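Nitroreductase family protein (Clostridium novyi, PDB 3G14) is a member of the nitroreductase family and is probably an oxidoreductase that uses a flavin cofactor. Local coordinates at residues F48-S53 / S78-V83. Residues are numbered along the deposited sequence; the frame is centred on the assembly and turned at random.
Sequences FIVVES and SPMTIV
Thr-81 O receives the shortest backbone bond between the strands, 2.7 Å from Val-51 N, nearly straight at the hydrogen (171°). The return bond, from Thr-81 N to Val-51 O, is longer at 3.0 Å, and the latter oxygen also takes a CA-H...O contact from Met-80 CA. Ile-49 and Val-83 form the next hydrogen-bonded pair, with Val-83 N 2.8 Å from Ile-49 O and Ile-49 N bonded in turn to Val-83 O. Between these two hydrogen-bonded pairs lies the non-hydrogen-bonded pair Val-50 and Ile-82; successive residues alternate between the two faces, as in any regular antiparallel ladder. On the face of Ile-49, Val-51, Thr-81 and Val-83, one methyl each of two valines meets diagonally, Val-51 CG2 lying 3.9 Å from Val-83 CG2, and Leu-137 of helix 130-137 covers them. The other face carries Val-50 and Ile-82. Here Met-80, a selenomethionine, has CG between its backbone N and carbonyl carbon (chi1 66°), and its SE comes within 3.7 Å of Val-50 CG1. The chain then turns about its CG-SE bond, which brings CE alongside the extended Glu-52 side chain, 3.2 Å from OE2. At the far end Phe-48 CD1 rests 4.0 Å from Ile-82 CG2. Strands 144-151 and 173-175 flank the pair, the two inner strands of this chain's mixed sheet. The four N-H...O=C bonds thus satisfy these backbone groups within a largely buried contact lined by mostly apolar side chains, whereas at partly exposed Glu-52 a carboxylate oxygen meets a methyl without a hydrogen bond.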
loop_
_atom_site.group_PDB
_atom_site.type_symbol
_atom_site.label_atom_id
_atom_site.label_comp_id
_atom_site.label_asym_id
_atom_site.label_seq_id
_atom_site.Cartn_x
_atom_site.Cartn_y
_atom_site.Cartn_z
ATOM N N PHE B 48 -3.312 12.163 -8.217
ATOM C CA PHE B 48 -2.298 11.649 -9.146
ATOM C C PHE B 48 -2.127 12.630 -10.285
ATOM O O PHE B 48 -3.130 13.122 -10.856
ATOM C CB PHE B 48 -2.730 10.262 -9.681
ATOM C CG PHE B 48 -2.890 9.279 -8.586
ATOM C CD1 PHE B 48 -1.753 8.715 -7.984
ATOM C CD2 PHE B 48 -4.157 8.951 -8.096
ATOM C CE1 PHE B 48 -1.858 7.846 -6.905
ATOM C CE2 PHE B 48 -4.277 8.050 -7.011
ATOM C CZ PHE B 48 -3.127 7.497 -6.424
ATOM N N ILE B 49 -0.874 12.912 -10.619
ATOM C CA ILE B 49 -0.564 13.654 -11.854
ATOM C C ILE B 49 0.026 12.650 -12.840
ATOM O O ILE B 49 1.022 11.952 -12.531
ATOM C CB ILE B 49 0.438 14.782 -11.625
ATOM C CG1 ILE B 49 0.003 15.676 -10.458
ATOM C CG2 ILE B 49 0.692 15.578 -12.923
ATOM C CD1 ILE B 49 1.115 16.721 -10.046
ATOM N N VAL B 50 -0.617 12.544 -14.001
ATOM C CA VAL B 50 -0.071 11.795 -15.137
ATOM C C VAL B 50 0.885 12.731 -15.874
ATOM O O VAL B 50 0.486 13.778 -16.358
ATOM C CB VAL B 50 -1.175 11.272 -16.095
ATOM C CG1 VAL B 50 -0.570 10.643 -17.397
ATOM C CG2 VAL B 50 -2.081 10.275 -15.384
ATOM N N VAL B 51 2.154 12.375 -15.930
ATOM C CA VAL B 51 3.129 13.238 -16.623
ATOM C C VAL B 51 3.499 12.637 -17.984
ATOM O O VAL B 51 4.156 11.558 -18.043
ATOM C CB VAL B 51 4.413 13.473 -15.796
ATOM C CG1 VAL B 51 5.393 14.341 -16.600
ATOM C CG2 VAL B 51 4.072 14.039 -14.404
ATOM N N GLU B 52 3.104 13.341 -19.058
ATOM C CA GLU B 52 3.378 12.911 -20.445
ATOM C C GLU B 52 4.392 13.786 -21.167
ATOM O O GLU B 52 5.003 13.328 -22.131
ATOM C CB GLU B 52 2.101 12.861 -21.304
ATOM C CG GLU B 52 1.092 11.813 -20.832
ATOM C CD GLU B 52 -0.069 11.549 -21.809
ATOM O OE1 GLU B 52 -0.070 12.051 -22.958
ATOM O OE2 GLU B 52 -0.987 10.801 -21.403
ATOM N N SER B 53 4.504 15.052 -20.760
ATOM C CA SER B 53 5.413 15.999 -21.427
ATOM C C SER B 53 6.852 15.571 -21.243
ATOM O O SER B 53 7.298 15.397 -20.105
ATOM C CB SER B 53 5.240 17.384 -20.824
ATOM O OG SER B 53 6.277 18.259 -21.230
ATOM N N SER B 78 10.162 5.990 -20.718
ATOM C CA SER B 78 8.799 5.434 -20.727
ATOM C C SER B 78 7.784 6.457 -21.273
ATOM O O SER B 78 8.038 7.643 -21.200
ATOM C CB SER B 78 8.365 5.022 -19.328
ATOM O OG SER B 78 8.571 6.061 -18.377
ATOM N N PRO B 79 6.614 6.000 -21.756
ATOM C CA PRO B 79 5.646 7.014 -22.284
ATOM C C PRO B 79 5.088 8.012 -21.257
ATOM O O PRO B 79 4.767 9.134 -21.629
ATOM C CB PRO B 79 4.537 6.169 -22.938
ATOM C CG PRO B 79 4.635 4.825 -22.251
ATOM C CD PRO B 79 6.121 4.623 -21.932
HETATM N N MSE B 80 4.936 7.593 -20.000
HETATM C CA MSE B 80 4.492 8.482 -18.949
HETATM C C MSE B 80 4.988 8.069 -17.572
HETATM O O MSE B 80 5.554 6.986 -17.371
HETATM C CB MSE B 80 2.953 8.564 -18.952
HETATM C CG MSE B 80 2.310 7.298 -18.599
HETATM SE SE MSE B 80 0.336 7.305 -18.588
HETATM C CE MSE B 80 0.012 8.010 -20.252
ATOM N N THR B 81 4.816 8.993 -16.638
ATOM C CA THR B 81 5.092 8.777 -15.225
ATOM C C THR B 81 3.874 9.204 -14.416
ATOM O O THR B 81 3.213 10.191 -14.747
ATOM C CB THR B 81 6.380 9.567 -14.807
ATOM O OG1 THR B 81 7.531 8.909 -15.346
ATOM C CG2 THR B 81 6.487 9.714 -13.294
ATOM N N ILE B 82 3.544 8.420 -13.395
ATOM C CA ILE B 82 2.446 8.762 -12.471
ATOM C C ILE B 82 3.055 9.266 -11.176
ATOM O O ILE B 82 3.882 8.579 -10.589
ATOM C CB ILE B 82 1.499 7.572 -12.212
ATOM C CG1 ILE B 82 0.861 7.128 -13.537
ATOM C CG2 ILE B 82 0.410 7.969 -11.219
ATOM C CD1 ILE B 82 0.137 5.779 -13.545
ATOM N N VAL B 83 2.633 10.453 -10.722
ATOM C CA VAL B 83 3.159 11.042 -9.477
ATOM C C VAL B 83 2.034 11.132 -8.414
ATOM O O VAL B 83 0.944 11.673 -8.713
ATOM C CB VAL B 83 3.678 12.481 -9.746
ATOM C CG1 VAL B 83 4.247 13.113 -8.486
ATOM C CG2 VAL B 83 4.740 12.496 -10.855
#